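Local coordinates for DUF1116 domain-containing protein (Enterococcus faecalis, PDB 3CLQ), which is of unknown function but belongs to the AllG family, and may therefore be related to the AllG subunit of oxamate carbamoyltransferase, at residues M260-V265 with I383-A388; R286-M291 with Y295-A300; V327-G332 with I394-A399. All blocks are in the same frame, centred on the assembly; numbering follows the deposited sequence.

Contact 1. Residues M260-V265 with I383-A388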
loop_
_atom_site.group_PDB
_atom_site.type_symbol
_atom_site.label_atom_id
_atom_site.label_comp_id
_atom_site.label_asym_id
_atom_site.label_seq_id
_atom_site.Cartn_x
_atom_site.Cartn_y
_atom_site.Cartn_z
HETATM N N MSE B 260 0.916 -26.398 -5.620
HETATM C CA MSE B 260 1.379 -26.901 -4.345
HETATM C C MSE B 260 0.226 -26.662 -3.411
HETATM O O MSE B 260 -0.302 -25.549 -3.355
HETATM C CB MSE B 260 2.647 -26.201 -3.856
HETATM C CG MSE B 260 3.894 -26.601 -4.615
HETATM SE SE MSE B 260 5.591 -25.929 -3.843
HETATM C CE MSE B 260 4.994 -24.059 -3.705
ATOM N N CYS B 261 -0.194 -27.706 -2.703
ATOM C CA CYS B 261 -1.332 -27.572 -1.813
ATOM C C CYS B 261 -1.305 -28.623 -0.730
ATOM O O CYS B 261 -0.589 -29.619 -0.827
ATOM C CB CYS B 261 -2.647 -27.643 -2.584
ATOM S SG CYS B 261 -2.884 -29.200 -3.430
ATOM N N ARG B 262 -2.088 -28.385 0.314
ATOM C CA ARG B 262 -2.102 -29.279 1.453
ATOM C C ARG B 262 -3.481 -29.265 2.102
ATOM O O ARG B 262 -4.228 -28.297 1.958
ATOM C CB ARG B 262 -1.014 -28.893 2.457
ATOM C CG ARG B 262 -0.930 -27.434 2.712
ATOM C CD ARG B 262 0.063 -26.761 1.789
ATOM N NE ARG B 262 0.639 -25.594 2.447
ATOM C CZ ARG B 262 0.134 -24.362 2.372
ATOM N NH1 ARG B 262 0.709 -23.362 3.029
ATOM N NH2 ARG B 262 -0.946 -24.124 1.644
ATOM N N ASN B 263 -3.812 -30.360 2.786
ATOM C CA ASN B 263 -5.119 -30.537 3.423
ATOM C C ASN B 263 -5.017 -30.885 4.907
ATOM O O ASN B 263 -5.910 -31.518 5.456
ATOM C CB ASN B 263 -5.951 -31.609 2.692
ATOM C CG ASN B 263 -5.268 -32.963 2.657
ATOM O OD1 ASN B 263 -4.471 -33.296 3.531
ATOM N ND2 ASN B 263 -5.571 -33.746 1.638
ATOM N N GLY B 264 -3.922 -30.487 5.548
ATOM C CA GLY B 264 -3.769 -30.684 6.977
ATOM C C GLY B 264 -3.234 -32.057 7.298
ATOM O O GLY B 264 -2.905 -32.344 8.455
ATOM N N VAL B 265 -3.153 -32.918 6.286
ATOM C CA VAL B 265 -2.630 -34.260 6.470
ATOM C C VAL B 265 -1.557 -34.553 5.418
ATOM O O VAL B 265 -0.513 -35.122 5.731
ATOM C CB VAL B 265 -3.761 -35.330 6.389
ATOM C CG1 VAL B 265 -3.211 -36.729 6.592
ATOM C CG2 VAL B 265 -4.856 -35.058 7.409
ATOM N N ILE B 383 8.119 -22.036 1.890
ATOM C CA ILE B 383 6.832 -21.364 1.943
ATOM C C ILE B 383 6.565 -20.774 3.317
ATOM O O ILE B 383 6.811 -21.407 4.328
ATOM C CB ILE B 383 5.687 -22.251 1.453
ATOM C CG1 ILE B 383 4.533 -22.221 2.423
ATOM C CG2 ILE B 383 6.113 -23.694 1.271
ATOM C CD1 ILE B 383 3.500 -23.207 2.032
ATOM N N ASN B 384 6.116 -19.529 3.351
ATOM C CA ASN B 384 5.743 -18.895 4.606
ATOM C C ASN B 384 4.231 -18.972 4.691
ATOM O O ASN B 384 3.528 -18.629 3.738
ATOM C CB ASN B 384 6.178 -17.420 4.633
ATOM C CG ASN B 384 7.702 -17.218 4.870
ATOM O OD1 ASN B 384 8.277 -16.195 4.429
ATOM N ND2 ASN B 384 8.342 -18.150 5.593
ATOM N N THR B 385 3.719 -19.422 5.821
ATOM C CA THR B 385 2.290 -19.636 5.957
ATOM C C THR B 385 1.887 -19.450 7.413
ATOM O O THR B 385 2.748 -19.432 8.313
ATOM C CB THR B 385 1.897 -21.054 5.482
ATOM O OG1 THR B 385 0.594 -21.376 5.971
ATOM C CG2 THR B 385 2.854 -22.100 6.029
ATOM N N ALA B 386 0.585 -19.296 7.645
ATOM C CA ALA B 386 0.062 -19.192 9.003
ATOM C C ALA B 386 0.097 -20.545 9.709
ATOM O O ALA B 386 -0.161 -21.577 9.081
ATOM C CB ALA B 386 -1.367 -18.651 8.981
ATOM N N ILE B 387 0.413 -20.546 11.006
ATOM C CA ILE B 387 0.237 -21.762 11.808
ATOM C C ILE B 387 -1.141 -21.783 12.498
ATOM O O ILE B 387 -1.575 -20.802 13.102
ATOM C CB ILE B 387 1.442 -22.042 12.759
ATOM C CG1 ILE B 387 1.521 -21.044 13.890
ATOM C CG2 ILE B 387 2.767 -21.895 12.022
ATOM C CD1 ILE B 387 2.905 -20.997 14.483
ATOM N N ALA B 388 -1.850 -22.895 12.359
ATOM C CA ALA B 388 -3.241 -22.965 12.780
ATOM C C ALA B 388 -3.404 -23.999 13.872
ATOM O O ALA B 388 -2.795 -25.063 13.814
ATOM C CB ALA B 388 -4.119 -23.321 11.598
#
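Arg262 reaches out from strand 257-263 to meet Ile383 and Thr385 on strand 383-388, joining a four-stranded antiparallel sheet to the beta hairpin made by strands 383-388 and 396-402. The strands stay well apart, with the CA atoms of Arg262 and Thr385 11.5 Å from each other, and the arginine side chain makes up the distance between them. Its CG lies between the backbone N and the carbonyl carbon (chi1 44°), and the chain then bends at chi2 (-92°), which carries the guanidinium toward the hairpin. Ile383 and Thr385 approach from the opposite direction, and both meet the guanidinium obliquely. Ile383 offers its CD1 methyl, which is 3.6 Å from Arg262 CZ and 3.7 Å from Arg262 NE; its still closer approach to NH1 is too short to interpret with confidence. Beside it, Thr385 packs against the same nitrogen, with Thr385 OG1 and Thr385 CB both 3.6 Å from Arg262 NH1. The rest of the guanidinium is held by polar groups: NE forms a salt bridge with Asp303, while NH2 donates to Gly305 O and, weakly, to Ser307 OG. These bonds probably fix the rotation of the group, with NH1 as the end turned to the hairpin. Farther along strand 257-263, Asn263 OD1 closes an Asx turn by accepting from Val265 N. On the hairpin side, the Thr385 hydroxyl is directed along its own strand, with OG1 donating to Ala386 O at 3.2 Å, the donor tilted 27° from the carbonyl plane.

Contact 2. Residues R286-M291 with Y295-A300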
loop_
_atom_site.group_PDB
_atom_site.type_symbol
_atom_site.label_atom_id
_atom_site.label_comp_id
_atom_site.label_asym_id
_atom_site.label_seq_id
_atom_site.Cartn_x
_atom_site.Cartn_y
_atom_site.Cartn_z
ATOM N N ARG B 286 5.243 -29.629 9.684
ATOM C CA ARG B 286 4.976 -28.614 10.690
ATOM C C ARG B 286 5.418 -27.299 10.120
ATOM O O ARG B 286 6.319 -27.263 9.291
ATOM C CB ARG B 286 5.771 -28.865 11.963
ATOM C CG ARG B 286 5.791 -30.308 12.435
ATOM C CD ARG B 286 6.130 -30.389 13.924
ATOM N NE ARG B 286 4.985 -30.793 14.746
ATOM C CZ ARG B 286 3.982 -29.997 15.115
ATOM N NH1 ARG B 286 3.946 -28.729 14.739
ATOM N NH2 ARG B 286 3.001 -30.474 15.860
ATOM N N VAL B 287 4.773 -26.223 10.565
ATOM C CA VAL B 287 5.182 -24.870 10.248
ATOM C C VAL B 287 5.795 -24.253 11.494
ATOM O O VAL B 287 5.085 -24.002 12.464
ATOM C CB VAL B 287 3.966 -24.015 9.913
ATOM C CG1 VAL B 287 4.351 -22.894 8.975
ATOM C CG2 VAL B 287 2.870 -24.853 9.305
ATOM N N ILE B 288 7.099 -24.004 11.493
ATOM C CA ILE B 288 7.724 -23.458 12.703
ATOM C C ILE B 288 8.034 -21.964 12.568
ATOM O O ILE B 288 8.581 -21.528 11.555
ATOM C CB ILE B 288 8.964 -24.284 13.189
ATOM C CG1 ILE B 288 10.261 -23.796 12.534
ATOM C CG2 ILE B 288 8.749 -25.793 12.975
ATOM C CD1 ILE B 288 11.531 -23.969 13.418
ATOM N N GLY B 289 7.652 -21.201 13.593
ATOM C CA GLY B 289 7.753 -19.737 13.606
ATOM C C GLY B 289 7.392 -19.150 14.968
ATOM O O GLY B 289 7.193 -19.886 15.930
ATOM N N PRO B 290 7.351 -17.816 15.081
ATOM C CA PRO B 290 6.897 -17.230 16.331
ATOM C C PRO B 290 5.444 -17.551 16.625
ATOM O O PRO B 290 4.611 -17.677 15.715
ATOM C CB PRO B 290 7.059 -15.719 16.107
ATOM C CG PRO B 290 8.050 -15.601 15.033
ATOM C CD PRO B 290 7.762 -16.779 14.127
HETATM N N MSE B 291 5.166 -17.658 17.920
HETATM C CA MSE B 291 3.865 -18.047 18.430
HETATM C C MSE B 291 3.131 -16.838 19.010
HETATM O O MSE B 291 3.751 -15.962 19.618
HETATM C CB MSE B 291 4.042 -19.145 19.500
HETATM C CG MSE B 291 4.667 -20.456 18.975
HETATM SE SE MSE B 291 3.762 -21.227 17.373
HETATM C CE MSE B 291 1.963 -21.495 18.101
ATOM N N TYR B 295 0.234 -19.340 23.413
ATOM C CA TYR B 295 0.252 -20.528 22.572
ATOM C C TYR B 295 1.662 -21.077 22.377
ATOM O O TYR B 295 2.651 -20.358 22.541
ATOM C CB TYR B 295 -0.373 -20.218 21.222
ATOM C CG TYR B 295 -1.868 -20.170 21.271
ATOM C CD1 TYR B 295 -2.560 -18.981 21.071
ATOM C CD2 TYR B 295 -2.597 -21.318 21.528
ATOM C CE1 TYR B 295 -3.947 -18.947 21.118
ATOM C CE2 TYR B 295 -3.972 -21.295 21.579
ATOM C CZ TYR B 295 -4.645 -20.110 21.373
ATOM O OH TYR B 295 -6.019 -20.118 21.433
ATOM N N THR B 296 1.748 -22.356 22.028
ATOM C CA THR B 296 3.029 -23.008 21.780
ATOM C C THR B 296 2.933 -23.998 20.631
ATOM O O THR B 296 1.852 -24.430 20.263
ATOM C CB THR B 296 3.579 -23.735 23.027
ATOM O OG1 THR B 296 4.314 -24.897 22.616
ATOM C CG2 THR B 296 2.445 -24.172 23.959
ATOM N N GLN B 297 4.081 -24.377 20.093
ATOM C CA GLN B 297 4.159 -25.145 18.851
ATOM C C GLN B 297 3.459 -26.530 18.846
ATOM O O GLN B 297 3.063 -27.025 17.787
ATOM C CB GLN B 297 5.633 -25.201 18.403
ATOM C CG GLN B 297 6.070 -26.439 17.680
ATOM C CD GLN B 297 5.561 -26.526 16.265
ATOM O OE1 GLN B 297 5.887 -27.468 15.562
ATOM N NE2 GLN B 297 4.757 -25.554 15.836
ATOM N N GLU B 298 3.268 -27.147 20.009
ATOM C CA GLU B 298 2.556 -28.428 20.039
ATOM C C GLU B 298 1.059 -28.230 19.949
ATOM O O GLU B 298 0.305 -29.194 19.968
ATOM C CB GLU B 298 2.868 -29.255 21.295
ATOM C CG GLU B 298 4.259 -29.872 21.341
ATOM C CD GLU B 298 5.289 -28.913 21.920
ATOM O OE1 GLU B 298 5.794 -29.192 23.038
ATOM O OE2 GLU B 298 5.571 -27.873 21.270
ATOM N N ASP B 299 0.619 -26.984 19.884
ATOM C CA ASP B 299 -0.792 -26.729 19.675
ATOM C C ASP B 299 -1.106 -26.818 18.184
ATOM O O ASP B 299 -2.247 -27.080 17.800
ATOM C CB ASP B 299 -1.193 -25.355 20.221
ATOM C CG ASP B 299 -0.948 -25.223 21.719
ATOM O OD1 ASP B 299 0.235 -25.249 22.129
ATOM O OD2 ASP B 299 -1.932 -25.084 22.489
ATOM N N ALA B 300 -0.075 -26.618 17.356
ATOM C CA ALA B 300 -0.221 -26.430 15.910
ATOM C C ALA B 300 -0.649 -27.672 15.137
ATOM O O ALA B 300 -0.344 -28.801 15.529
ATOM C CB ALA B 300 1.072 -25.902 15.337
#
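Met291 and Gln297, with Arg286, bury most of the surface between 286-291 and 295-300. Met291, present as selenomethionine, is curled rather than extended: chi1, chi2 and chi3 all lie near -60°, so the chain folds back over the backbone of the other segment. Its CB rests 3.6 Å from Tyr295 O, and the terminal CE comes 3.6 Å from Thr296 O while also touching Tyr295 CB at 4.1 Å. Farther along, Gln297 bends at chi2 (74°) and brings its amide across the side chain of Arg286, with the amide and guanidinium planes 74° apart. Gln297 OE1 lies along the inside of the arginine chain, 3.4 Å from Arg286 CD and 3.2 Å from Arg286 CZ. Its closer approach to NH1 is poorly angled for a hydrogen bond and remains doubtful. The other amide atom, Gln297 NE2, is 3.7 Å from Val287 O. Ala300 CB completes the patch beside Arg286 NH1. Backbone bonds from Ile288 to Leu401 and from Pro290 to Ala399 hold 286-291 against strand 396-402. Residues 295-300 are built on two overlapping beta turns, Asp299 N to Thr296 O and Ala300 N to Gln297 O, within the long irregular connection between strands 280-283 and 304-305.

Contact 3. Residues V327-G332 with I394-A399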
loop_
_atom_site.group_PDB
_atom_site.type_symbol
_atom_site.label_atom_id
_atom_site.label_comp_id
_atom_site.label_asym_id
_atom_site.label_seq_id
_atom_site.Cartn_x
_atom_site.Cartn_y
_atom_site.Cartn_z
ATOM N N VAL B 327 8.806 -9.936 9.016
ATOM C CA VAL B 327 9.846 -10.617 9.769
ATOM C C VAL B 327 9.510 -10.998 11.230
ATOM O O VAL B 327 9.733 -12.136 11.636
ATOM C CB VAL B 327 11.222 -9.878 9.605
ATOM C CG1 VAL B 327 12.228 -10.241 10.699
ATOM C CG2 VAL B 327 11.794 -10.174 8.199
ATOM N N PRO B 328 8.979 -10.064 12.035
ATOM C CA PRO B 328 8.682 -10.555 13.389
ATOM C C PRO B 328 7.422 -11.442 13.475
ATOM O O PRO B 328 7.252 -12.176 14.448
ATOM C CB PRO B 328 8.516 -9.268 14.204
ATOM C CG PRO B 328 8.024 -8.276 13.218
ATOM C CD PRO B 328 8.675 -8.627 11.888
ATOM N N LEU B 329 6.550 -11.384 12.475
ATOM C CA LEU B 329 5.395 -12.269 12.476
ATOM C C LEU B 329 5.739 -13.672 11.942
ATOM O O LEU B 329 5.186 -14.682 12.389
ATOM C CB LEU B 329 4.219 -11.656 11.697
ATOM C CG LEU B 329 3.051 -12.614 11.367
ATOM C CD1 LEU B 329 2.324 -13.093 12.620
ATOM C CD2 LEU B 329 2.068 -12.002 10.370
ATOM N N VAL B 330 6.656 -13.742 10.989
ATOM C CA VAL B 330 6.914 -15.008 10.336
ATOM C C VAL B 330 8.240 -15.562 10.767
ATOM O O VAL B 330 8.557 -16.718 10.489
ATOM C CB VAL B 330 6.912 -14.872 8.813
ATOM C CG1 VAL B 330 7.715 -16.005 8.186
ATOM C CG2 VAL B 330 5.468 -14.827 8.275
ATOM N N GLY B 331 9.016 -14.738 11.456
ATOM C CA GLY B 331 10.276 -15.190 12.016
ATOM C C GLY B 331 11.406 -14.914 11.058
ATOM O O GLY B 331 11.194 -14.438 9.938
ATOM N N GLY B 332 12.616 -15.194 11.508
ATOM C CA GLY B 332 13.796 -14.997 10.694
ATOM C C GLY B 332 14.377 -13.604 10.803
ATOM O O GLY B 332 13.968 -12.827 11.663
ATOM N N ILE B 394 -10.232 -22.851 16.596
ATOM C CA ILE B 394 -9.468 -21.951 17.440
ATOM C C ILE B 394 -8.746 -20.912 16.583
ATOM O O ILE B 394 -8.550 -19.773 17.005
ATOM C CB ILE B 394 -8.514 -22.719 18.349
ATOM C CG1 ILE B 394 -9.326 -23.412 19.445
ATOM C CG2 ILE B 394 -7.479 -21.779 18.934
ATOM C CD1 ILE B 394 -8.738 -24.698 19.936
ATOM N N GLY B 395 -8.371 -21.313 15.371
ATOM C CA GLY B 395 -7.811 -20.386 14.397
ATOM C C GLY B 395 -6.309 -20.151 14.449
ATOM O O GLY B 395 -5.558 -20.896 15.088
HETATM N N MSE B 396 -5.880 -19.097 13.761
HETATM C CA MSE B 396 -4.474 -18.754 13.660
HETATM C C MSE B 396 -3.836 -18.529 15.029
HETATM O O MSE B 396 -4.343 -17.761 15.843
HETATM C CB MSE B 396 -4.325 -17.506 12.801
HETATM C CG MSE B 396 -2.920 -17.268 12.311
HETATM SE SE MSE B 396 -2.748 -15.505 11.485
HETATM C CE MSE B 396 -0.800 -15.434 11.281
ATOM N N ILE B 397 -2.733 -19.216 15.293
ATOM C CA ILE B 397 -2.049 -19.014 16.561
ATOM C C ILE B 397 -0.556 -18.744 16.362
ATOM O O ILE B 397 0.260 -19.072 17.219
ATOM C CB ILE B 397 -2.357 -20.147 17.633
ATOM C CG1 ILE B 397 -1.541 -21.431 17.415
ATOM C CG2 ILE B 397 -3.840 -20.471 17.684
ATOM C CD1 ILE B 397 -1.524 -21.922 15.989
ATOM N N GLY B 398 -0.213 -18.119 15.231
ATOM C CA GLY B 398 1.179 -17.769 14.919
ATOM C C GLY B 398 1.479 -17.994 13.453
ATOM O O GLY B 398 0.565 -18.269 12.683
ATOM N N ALA B 399 2.750 -17.874 13.065
ATOM C CA ALA B 399 3.159 -18.106 11.666
ATOM C C ALA B 399 4.633 -18.415 11.515
ATOM O O ALA B 399 5.436 -18.164 12.437
ATOM C CB ALA B 399 2.813 -16.928 10.792
#
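Leu329 and Met396 lean toward one another between the short helix 327-330 and strand 396-402, touching methyl to methyl, Leu329 CD1 to Met396 CE, at 4.1 Å. The two side chains cross at a slant and differ in shape. Met396, a selenomethionine, is stretched out fully, all three torsions being close to 180°, and so delivers its CE far from its own backbone. Leu329 also sets CG opposite its backbone N (chi1 167°), but then turns at chi2 (66°), which brings CD1 to Met396 and, at 4.3 Å, to Ala399 CB. The helix meets the hairpin of strands 383-388 and 396-402 with its C-terminal end: Gly331 N still bonds to Val327 O at 2.7 Å, while Gly331 itself leaves helical geometry with positive phi. Pro328, in the same helix, packs on Phe362 of the second subunit. Ala399 is the point where the backbones come closest, its CA 5.0 Å from Val330 CA. Its single methyl packs against the end of the helix, with Ala399 CB 3.6 Å from Leu329 O. Although the bond from CA to CB of Val330 leads away from the strand, its CG2 branch still lies 4.2 Å from Ala399 CB.

In the fold
From the N terminus, strand 257-263 opens contact 1, whose loop of 117 residues ends only at strand 383-388. Contact 2 closes early within that span, its two segments separated by three residues in the connection between strands 280-283 and 304-305. Contact 3 starts afterwards at helix 327-330 and ends at 394-399, beyond the end of contact 1, so contacts 1 and 3 cross. All three converge on the hairpin of strands 383-388 and 396-402: the larger sheet faces it through contact 1, the helix abuts it through contact 3, and the loop of contact 2 lies beside strand 396-402 and packs on the hairpin, with Val287 on Thr385. Contacts 2 and 3 have centres about 8 Å apart.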